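Long-range contacts in GH26A (Muricauda sp. MAR_2010_75, PDB 6Q75), which is a family 26 glycoside hydrolase that probably cleaves glycosidic bonds, perhaps of beta-mannans, with retention, in a (beta/alpha)8 barrel: residues V168-R173 and L211-W216; E177-W182 and N221-I226; V278-R283 and E304-P309. All blocks are in the same frame, centred on the assembly; numbering follows the deposited sequence.

Interaction 1 (V168-R173 and L211-W216); sequences VPILWR and LNNLIW
W172 drives the pyrrole edge of its indole into one face of W216, an edge-to-face pair with the planes at 88° and NE1 of W172 3.7 Å from CH2 of W216. CG of W172 lies anti to the backbone N (chi1 171°), which carries the ring across toward strand 214-216. CD1 of L214 lies over one face of the W172 ring. On the reverse face of the sheet, CD2 of L171 meets CG2 of I215 at 3.7 Å, branched aliphatic groups suiting the barrel interior. Between these faces runs parallel strand pairing. I170 uses both its backbone polar atoms, with N bonded to O of N213 and O receiving N of I215 at 2.8 Å, while W172 N bonds to I215 O. Before the strand, N213 extends the ladder with its side chain, ND2 giving a nearly straight bond to V168 O (2.9 Å). Beyond this tightly packed, fully buried part, the chain turns aside: N212 is partly exposed and makes no contact with V168-R173. Replacing W216 with an alanine would probably leave the W172 edge without its aromatic face and open a gap beside it. These are neighbouring strands of the (beta/alpha)8 barrel: helix 194-208 packs on both tryptophans, helix 30-40 covers P169 and I215, and strand 104-108 flanks 170-173 on its other edge.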
loop_
_atom_site.group_PDB
_atom_site.type_symbol
_atom_site.label_atom_id
_atom_site.label_comp_id
_atom_site.label_asym_id
_atom_site.label_seq_id
_atom_site.Cartn_x
_atom_site.Cartn_y
_atom_site.Cartn_z
ATOM N N VAL A 168 -12.157 0.112 11.796
ATOM C CA VAL A 168 -11.406 0.857 10.782
ATOM C C VAL A 168 -11.104 -0.083 9.620
ATOM O O VAL A 168 -10.370 -1.065 9.808
ATOM C CB VAL A 168 -10.105 1.448 11.354
ATOM C CG1 VAL A 168 -9.359 2.346 10.272
ATOM C CG2 VAL A 168 -10.376 2.250 12.626
ATOM N N PRO A 169 -11.594 0.194 8.407
ATOM C CA PRO A 169 -11.165 -0.577 7.241
ATOM C C PRO A 169 -9.799 -0.085 6.798
ATOM O O PRO A 169 -9.512 1.114 6.879
ATOM C CB PRO A 169 -12.229 -0.233 6.187
ATOM C CG PRO A 169 -12.565 1.207 6.511
ATOM C CD PRO A 169 -12.399 1.368 8.028
ATOM N N ILE A 170 -8.961 -1.002 6.299
ATOM C CA ILE A 170 -7.565 -0.676 5.992
ATOM C C ILE A 170 -7.267 -0.980 4.527
ATOM O O ILE A 170 -7.484 -2.102 4.072
ATOM C CB ILE A 170 -6.604 -1.464 6.905
ATOM C CG1 ILE A 170 -6.984 -1.254 8.377
ATOM C CG2 ILE A 170 -5.122 -1.137 6.582
ATOM C CD1 ILE A 170 -6.766 0.141 8.882
ATOM N N LEU A 171 -6.753 0.017 3.777
ATOM C CA LEU A 171 -6.150 -0.315 2.493
ATOM C C LEU A 171 -4.776 -0.918 2.775
ATOM O O LEU A 171 -3.802 -0.195 3.017
ATOM C CB LEU A 171 -6.035 0.938 1.612
ATOM C CG LEU A 171 -7.394 1.549 1.263
ATOM C CD1 LEU A 171 -7.191 2.950 0.640
ATOM C CD2 LEU A 171 -8.188 0.662 0.289
ATOM N N TRP A 172 -4.690 -2.257 2.772
ATOM C CA TRP A 172 -3.520 -2.986 3.249
ATOM C C TRP A 172 -2.625 -3.344 2.064
ATOM O O TRP A 172 -3.088 -3.996 1.125
ATOM C CB TRP A 172 -4.019 -4.240 3.985
ATOM C CG TRP A 172 -3.023 -5.247 4.386
ATOM C CD1 TRP A 172 -3.023 -6.576 4.051
ATOM C CD2 TRP A 172 -1.895 -5.050 5.249
ATOM N NE1 TRP A 172 -1.944 -7.215 4.630
ATOM C CE2 TRP A 172 -1.247 -6.307 5.383
ATOM C CE3 TRP A 172 -1.367 -3.934 5.919
ATOM C CZ2 TRP A 172 -0.095 -6.485 6.149
ATOM C CZ3 TRP A 172 -0.202 -4.102 6.667
ATOM C CH2 TRP A 172 0.405 -5.388 6.797
ATOM N N ARG A 173 -1.354 -2.868 2.067
ATOM C CA ARG A 173 -0.452 -3.017 0.921
ATOM C C ARG A 173 0.835 -3.718 1.365
ATOM O O ARG A 173 1.874 -3.081 1.562
ATOM C CB ARG A 173 -0.161 -1.660 0.246
ATOM C CG ARG A 173 -1.291 -0.619 0.387
ATOM C CD ARG A 173 -1.060 0.559 -0.573
ATOM N NE ARG A 173 0.341 1.010 -0.549
ATOM C CZ ARG A 173 0.856 1.775 0.413
ATOM N NH1 ARG A 173 2.139 2.120 0.361
ATOM N NH2 ARG A 173 0.105 2.176 1.443
ATOM N N LEU A 211 -9.059 -11.509 10.395
ATOM C CA LEU A 211 -9.023 -10.095 10.036
ATOM C C LEU A 211 -9.889 -9.898 8.800
ATOM O O LEU A 211 -9.546 -10.356 7.706
ATOM C CB LEU A 211 -7.591 -9.645 9.816
ATOM C CG LEU A 211 -6.827 -9.465 11.118
ATOM C CD1 LEU A 211 -5.351 -9.468 10.858
ATOM C CD2 LEU A 211 -7.258 -8.144 11.737
ATOM N N ASN A 212 -11.070 -9.324 9.001
ATOM C CA ASN A 212 -12.028 -9.073 7.938
ATOM C C ASN A 212 -12.125 -7.613 7.540
ATOM O O ASN A 212 -12.998 -7.268 6.739
ATOM C CB ASN A 212 -13.406 -9.595 8.354
ATOM C CG ASN A 212 -13.374 -11.081 8.585
ATOM O OD1 ASN A 212 -12.766 -11.805 7.794
ATOM N ND2 ASN A 212 -13.988 -11.547 9.668
ATOM N N ASN A 213 -11.317 -6.747 8.133
ATOM C CA ASN A 213 -11.354 -5.322 7.850
ATOM C C ASN A 213 -10.295 -4.893 6.844
ATOM O O ASN A 213 -10.083 -3.688 6.670
ATOM C CB ASN A 213 -11.190 -4.528 9.143
ATOM C CG ASN A 213 -9.844 -4.773 9.779
ATOM O OD1 ASN A 213 -9.329 -5.905 9.739
ATOM N ND2 ASN A 213 -9.250 -3.727 10.356
ATOM N N LEU A 214 -9.621 -5.831 6.184
ATOM C CA LEU A 214 -8.566 -5.492 5.234
ATOM C C LEU A 214 -9.089 -5.480 3.802
ATOM O O LEU A 214 -9.894 -6.332 3.412
ATOM C CB LEU A 214 -7.402 -6.473 5.338
ATOM C CG LEU A 214 -6.910 -6.758 6.765
ATOM C CD1 LEU A 214 -5.792 -7.789 6.765
ATOM C CD2 LEU A 214 -6.424 -5.466 7.401
ATOM N N ILE A 215 -8.702 -4.446 3.054
ATOM C CA ILE A 215 -8.826 -4.409 1.604
ATOM C C ILE A 215 -7.447 -4.724 1.051
ATOM O O ILE A 215 -6.478 -4.016 1.355
ATOM C CB ILE A 215 -9.324 -3.032 1.123
ATOM C CG1 ILE A 215 -10.804 -2.855 1.505
ATOM C CG2 ILE A 215 -9.156 -2.878 -0.389
ATOM C CD1 ILE A 215 -11.263 -1.415 1.441
ATOM N N TRP A 216 -7.335 -5.773 0.241
ATOM C CA TRP A 216 -6.015 -6.269 -0.132
ATOM C C TRP A 216 -5.513 -5.540 -1.366
ATOM O O TRP A 216 -6.034 -5.733 -2.470
ATOM C CB TRP A 216 -6.028 -7.779 -0.353
ATOM C CG TRP A 216 -6.095 -8.490 0.979
ATOM C CD1 TRP A 216 -7.180 -8.608 1.802
ATOM C CD2 TRP A 216 -4.989 -9.073 1.685
ATOM N NE1 TRP A 216 -6.827 -9.281 2.954
ATOM C CE2 TRP A 216 -5.487 -9.570 2.904
ATOM C CE3 TRP A 216 -3.639 -9.259 1.386
ATOM C CZ2 TRP A 216 -4.673 -10.214 3.833
ATOM C CZ3 TRP A 216 -2.834 -9.901 2.305
ATOM C CH2 TRP A 216 -3.365 -10.392 3.512
#

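Interaction 2 (E177-W182 and N221-I226); sequences EMNGVW and NGPRDI
A first torsion of 57° places CG of N179 between its own backbone N and carbonyl carbon, and so aims the amide at N221, whose CG in turn stands anti to the backbone N (chi1 -154°) and reaches toward E177 and W182. The N179 amide grips the N221 backbone twice: OD1 accepts N221 N at 2.8 Å, and ND2 donates to N221 O at 2.7 Å. Asparagine suits this place because a short side chain offers donor and acceptor together; ND2 also reaches Y232 O. N179 sits in a type I turn, E177 to G180, just past the C-terminal end of barrel strand 170-173. Glycosidases of this clan carry their acid/base glutamate at this point, so E177 is probably that residue. Its OE1 also bonds the amine of a Tris molecule, probably from the crystallisation liquor. Its carboxylate packs crosswise, at 87°, on the N221 amide; OE2 and OD1 of N221, both acceptors 3.3 Å apart, share no hydrogen bond. W182 donates from NE1 to OE1 of E177 at 2.9 Å, which helps fix the rotation of the carboxylate. The far rim of the indole presents CZ2 to N221 OD1 at 3.5 Å and slides CH2 under one face of the R224 guanidinium, which is salt-bridged through NH2 to D229.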
loop_
_atom_site.group_PDB
_atom_site.type_symbol
_atom_site.label_atom_id
_atom_site.label_comp_id
_atom_site.label_asym_id
_atom_site.label_seq_id
_atom_site.Cartn_x
_atom_site.Cartn_y
_atom_site.Cartn_z
ATOM N N GLU A 177 6.065 -3.413 -4.270
ATOM C CA GLU A 177 7.167 -3.341 -5.254
ATOM C C GLU A 177 7.813 -4.720 -5.464
ATOM O O GLU A 177 9.019 -4.852 -5.698
ATOM C CB GLU A 177 8.199 -2.281 -4.839
ATOM C CG GLU A 177 7.579 -0.857 -4.899
ATOM C CD GLU A 177 8.529 0.288 -4.500
ATOM O OE1 GLU A 177 9.735 0.057 -4.226
ATOM O OE2 GLU A 177 8.062 1.451 -4.501
ATOM N N MET A 178 6.975 -5.754 -5.456
ATOM C CA MET A 178 7.476 -7.125 -5.491
ATOM C C MET A 178 8.033 -7.514 -6.850
ATOM O O MET A 178 8.731 -8.534 -6.942
ATOM C CB MET A 178 6.350 -8.082 -5.089
ATOM C CG MET A 178 5.278 -8.297 -6.172
ATOM S SD MET A 178 4.216 -6.864 -6.510
ATOM C CE MET A 178 3.201 -6.745 -5.057
ATOM N N ASN A 179 7.752 -6.727 -7.902
ATOM C CA ASN A 179 8.352 -6.999 -9.201
ATOM C C ASN A 179 9.736 -6.384 -9.320
ATOM O O ASN A 179 10.437 -6.651 -10.303
ATOM C CB ASN A 179 7.438 -6.513 -10.345
ATOM C CG ASN A 179 7.096 -5.031 -10.249
ATOM O OD1 ASN A 179 6.961 -4.483 -9.160
ATOM N ND2 ASN A 179 6.963 -4.369 -11.410
ATOM N N GLY A 180 10.156 -5.605 -8.322
ATOM C CA GLY A 180 11.490 -5.042 -8.338
ATOM C C GLY A 180 12.512 -6.017 -7.798
ATOM O O GLY A 180 12.183 -7.018 -7.143
ATOM N N VAL A 181 13.790 -5.709 -8.063
ATOM C CA VAL A 181 14.879 -6.562 -7.604
ATOM C C VAL A 181 15.453 -6.125 -6.258
ATOM O O VAL A 181 16.324 -6.820 -5.714
ATOM C CB VAL A 181 16.024 -6.640 -8.639
ATOM C CG1 VAL A 181 15.494 -7.180 -9.969
ATOM C CG2 VAL A 181 16.685 -5.240 -8.847
ATOM N N TRP A 182 14.950 -5.048 -5.662
ATOM C CA TRP A 182 15.662 -4.459 -4.533
ATOM C C TRP A 182 15.267 -5.018 -3.169
ATOM O O TRP A 182 16.132 -5.119 -2.291
ATOM C CB TRP A 182 15.476 -2.941 -4.523
ATOM C CG TRP A 182 14.107 -2.425 -4.882
ATOM C CD1 TRP A 182 13.098 -2.103 -4.012
ATOM C CD2 TRP A 182 13.615 -2.131 -6.199
ATOM N NE1 TRP A 182 12.009 -1.615 -4.712
ATOM C CE2 TRP A 182 12.299 -1.633 -6.052
ATOM C CE3 TRP A 182 14.148 -2.261 -7.485
ATOM C CZ2 TRP A 182 11.508 -1.258 -7.149
ATOM C CZ3 TRP A 182 13.374 -1.869 -8.582
ATOM C CH2 TRP A 182 12.061 -1.384 -8.404
ATOM N N ASN A 221 5.660 -2.071 -8.657
ATOM C CA ASN A 221 6.423 -0.922 -9.149
ATOM C C ASN A 221 6.241 -0.784 -10.653
ATOM O O ASN A 221 6.098 -1.770 -11.365
ATOM C CB ASN A 221 7.918 -1.099 -8.850
ATOM C CG ASN A 221 8.658 0.238 -8.750
ATOM O OD1 ASN A 221 8.717 0.825 -7.677
ATOM N ND2 ASN A 221 9.204 0.716 -9.866
ATOM N N GLY A 222 6.267 0.455 -11.165
ATOM C CA GLY A 222 6.358 0.604 -12.598
ATOM C C GLY A 222 7.523 -0.191 -13.174
ATOM O O GLY A 222 8.644 -0.141 -12.650
ATOM N N PRO A 223 7.287 -0.957 -14.241
ATOM C CA PRO A 223 8.358 -1.808 -14.784
ATOM C C PRO A 223 9.476 -1.000 -15.426
ATOM O O PRO A 223 9.250 0.077 -15.980
ATOM C CB PRO A 223 7.645 -2.665 -15.833
ATOM C CG PRO A 223 6.149 -2.593 -15.450
ATOM C CD PRO A 223 5.990 -1.194 -14.908
ATOM N N ARG A 224 10.692 -1.549 -15.375
ATOM C CA ARG A 224 11.823 -0.897 -16.033
ATOM C C ARG A 224 12.946 -1.905 -16.202
ATOM O O ARG A 224 13.079 -2.825 -15.400
ATOM C CB ARG A 224 12.328 0.304 -15.223
ATOM C CG ARG A 224 12.897 -0.088 -13.873
ATOM C CD ARG A 224 12.555 0.930 -12.852
ATOM N NE ARG A 224 13.377 0.846 -11.649
ATOM C CZ ARG A 224 13.132 1.570 -10.569
ATOM N NH1 ARG A 224 12.094 2.394 -10.573
ATOM N NH2 ARG A 224 13.903 1.472 -9.495
ATOM N N ASP A 225 13.799 -1.707 -17.202
ATOM C CA ASP A 225 14.911 -2.629 -17.386
ATOM C C ASP A 225 16.205 -1.855 -17.260
ATOM O O ASP A 225 16.949 -1.741 -18.213
ATOM C CB ASP A 225 14.836 -3.373 -18.706
ATOM C CG ASP A 225 15.810 -4.548 -18.757
ATOM O OD1 ASP A 225 16.595 -4.748 -17.793
ATOM O OD2 ASP A 225 15.816 -5.272 -19.764
ATOM N N ILE A 226 16.463 -1.345 -16.072
ATOM C CA ILE A 226 17.690 -0.610 -15.776
ATOM C C ILE A 226 18.655 -1.573 -15.096
ATOM O O ILE A 226 18.260 -2.238 -14.130
ATOM C CB ILE A 226 17.397 0.598 -14.871
ATOM C CG1 ILE A 226 16.460 1.592 -15.578
ATOM C CG2 ILE A 226 18.690 1.280 -14.415
ATOM C CD1 ILE A 226 15.651 2.417 -14.596
#

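Interaction 3 (V278-R283 and E304-P309); sequences VGQLPR and ETANSP
Q280 and A306 bring the two backbones together, their CA atoms 5.0 Å apart, where the loop leaving strand 273-278 passes the end of short helix 302-305. Both belong to the rim of the (beta/alpha)8 barrel, beyond the C-terminal ends of its last two main strands. G279 adopts phi -107° and psi -88°, a conformation that most residues with a side chain would take up less readily, and this bend lets Q280 and L281 run past the helix end. A306 is the first residue to leave helical geometry, and its small methyl group rests 3.7 Å from Q280 N, close against the bend. N307 supplies the polar link, its flat amide spanning the backbone around Q280. ND2 donates to G279 O at 2.9 Å, the bond rising above the carbonyl plane, and it also bonds to W302 O. Thus one short side chain ties the loop to the start of helix 302-305. Around this bridge carbon atoms pack against polar ones: CG of Q280 lies 3.4 Å from A306 O, a use for a long chain with a nonpolar stem at a partly exposed spot. L281, crossing N307 at about a right angle, pushes its isobutyl group among the aliphatic and aromatic side chains of F296, V298, V312 and V315. At the other end of the amide, OD1 of N307 takes L281 N on a lone pair, in the carbonyl plane, at 2.7 Å.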
loop_
_atom_site.group_PDB
_atom_site.type_symbol
_atom_site.label_atom_id
_atom_site.label_comp_id
_atom_site.label_asym_id
_atom_site.label_seq_id
_atom_site.Cartn_x
_atom_site.Cartn_y
_atom_site.Cartn_z
ATOM N N VAL A 278 3.607 7.939 -5.102
ATOM C CA VAL A 278 4.098 8.843 -6.140
ATOM C C VAL A 278 5.064 9.831 -5.517
ATOM O O VAL A 278 5.052 10.087 -4.309
ATOM C CB VAL A 278 2.992 9.628 -6.887
ATOM C CG1 VAL A 278 1.918 8.678 -7.425
ATOM C CG2 VAL A 278 2.400 10.724 -6.004
ATOM N N GLY A 279 5.905 10.402 -6.377
ATOM C CA GLY A 279 6.739 11.507 -5.948
ATOM C C GLY A 279 6.183 12.772 -6.577
ATOM O O GLY A 279 5.345 13.443 -5.976
ATOM N N GLN A 280 6.625 13.082 -7.788
ATOM C CA GLN A 280 5.971 14.114 -8.586
ATOM C C GLN A 280 4.498 13.771 -8.785
ATOM O O GLN A 280 4.162 12.656 -9.187
ATOM C CB GLN A 280 6.640 14.226 -9.961
ATOM C CG GLN A 280 8.095 14.623 -9.913
ATOM C CD GLN A 280 8.663 14.815 -11.312
ATOM O OE1 GLN A 280 7.901 15.003 -12.273
ATOM N NE2 GLN A 280 9.995 14.759 -11.436
ATOM N N LEU A 281 3.628 14.732 -8.496
ATOM C CA LEU A 281 2.189 14.489 -8.587
ATOM C C LEU A 281 1.760 14.291 -10.041
ATOM O O LEU A 281 2.403 14.820 -10.954
ATOM C CB LEU A 281 1.423 15.660 -7.984
ATOM C CG LEU A 281 1.404 15.686 -6.458
ATOM C CD1 LEU A 281 1.018 17.072 -5.963
ATOM C CD2 LEU A 281 0.393 14.663 -5.982
ATOM N N PRO A 282 0.661 13.569 -10.282
ATOM C CA PRO A 282 0.094 13.504 -11.643
ATOM C C PRO A 282 -0.602 14.810 -12.001
ATOM O O PRO A 282 -1.523 15.247 -11.304
ATOM C CB PRO A 282 -0.905 12.345 -11.560
ATOM C CG PRO A 282 -1.278 12.255 -10.090
ATOM C CD PRO A 282 -0.044 12.690 -9.316
ATOM N N ARG A 283 -0.168 15.429 -13.101
ATOM C CA ARG A 283 -0.816 16.640 -13.558
ATOM C C ARG A 283 -2.211 16.332 -14.091
ATOM O O ARG A 283 -2.482 15.219 -14.549
ATOM C CB ARG A 283 -0.001 17.301 -14.666
ATOM C CG ARG A 283 1.471 17.456 -14.369
ATOM C CD ARG A 283 2.062 18.507 -15.271
ATOM N NE ARG A 283 1.301 19.749 -15.167
ATOM C CZ ARG A 283 1.559 20.851 -15.863
ATOM N NH1 ARG A 283 0.810 21.934 -15.696
ATOM N NH2 ARG A 283 2.563 20.868 -16.730
ATOM N N GLU A 304 7.168 18.187 -0.889
ATOM C CA GLU A 304 7.930 19.426 -1.007
ATOM C C GLU A 304 9.088 19.317 -1.985
ATOM O O GLU A 304 9.310 20.235 -2.784
ATOM C CB GLU A 304 8.451 19.822 0.384
ATOM C CG GLU A 304 9.642 20.769 0.440
ATOM C CD GLU A 304 10.020 21.101 1.887
ATOM O OE1 GLU A 304 9.197 21.747 2.580
ATOM O OE2 GLU A 304 11.132 20.728 2.333
ATOM N N THR A 305 9.814 18.194 -1.988
ATOM C CA THR A 305 11.023 18.134 -2.803
ATOM C C THR A 305 10.753 17.776 -4.259
ATOM O O THR A 305 11.598 18.056 -5.117
ATOM C CB THR A 305 12.014 17.132 -2.203
ATOM O OG1 THR A 305 11.437 15.833 -2.251
ATOM C CG2 THR A 305 12.317 17.481 -0.754
ATOM N N ALA A 306 9.614 17.157 -4.564
ATOM C CA ALA A 306 9.313 16.724 -5.920
ATOM C C ALA A 306 8.149 17.485 -6.527
ATOM O O ALA A 306 7.692 17.128 -7.618
ATOM C CB ALA A 306 8.994 15.221 -5.947
ATOM N N ASN A 307 7.641 18.501 -5.835
ATOM C CA ASN A 307 6.458 19.227 -6.276
ATOM C C ASN A 307 6.598 20.670 -5.837
ATOM O O ASN A 307 6.819 20.932 -4.653
ATOM C CB ASN A 307 5.187 18.629 -5.644
ATOM C CG ASN A 307 4.925 17.212 -6.081
ATOM O OD1 ASN A 307 4.414 16.943 -7.202
ATOM N ND2 ASN A 307 5.273 16.279 -5.216
ATOM N N SER A 308 6.420 21.609 -6.764
ATOM C CA SER A 308 6.311 22.981 -6.340
ATOM C C SER A 308 4.987 23.168 -5.603
ATOM O O SER A 308 4.028 22.416 -5.828
ATOM C CB SER A 308 6.379 23.916 -7.549
ATOM O OG SER A 308 5.183 23.766 -8.282
ATOM N N PRO A 309 4.899 24.170 -4.717
ATOM C CA PRO A 309 3.595 24.452 -4.079
ATOM C C PRO A 309 2.495 24.703 -5.090
ATOM O O PRO A 309 1.345 24.316 -4.872
ATOM C CB PRO A 309 3.868 25.715 -3.242
ATOM C CG PRO A 309 5.362 25.746 -3.046
ATOM C CD PRO A 309 5.960 25.096 -4.266
#

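All three contacts belong to one barrel but to different levels of it. Interaction 1 is core: it joins two neighbouring strands by a regular backbone ladder, with hydrophobic groups on both faces. Interaction 2 continues from the same pair of strands, the loops beyond them meeting about 25 Å away, between centres, beside the probable active site; it is partly buried, W182 and R224 being partly exposed, and side-chain amide, carboxylate and indole groups replace the ladder. Interaction 3 joins different elements, the loops after the last two main strands, and is buried though near the rim. Like interaction 2 it uses an asparagine, but across the contact N179 bonds N and O of one residue, N221, whereas N307 bridges G279 and L281.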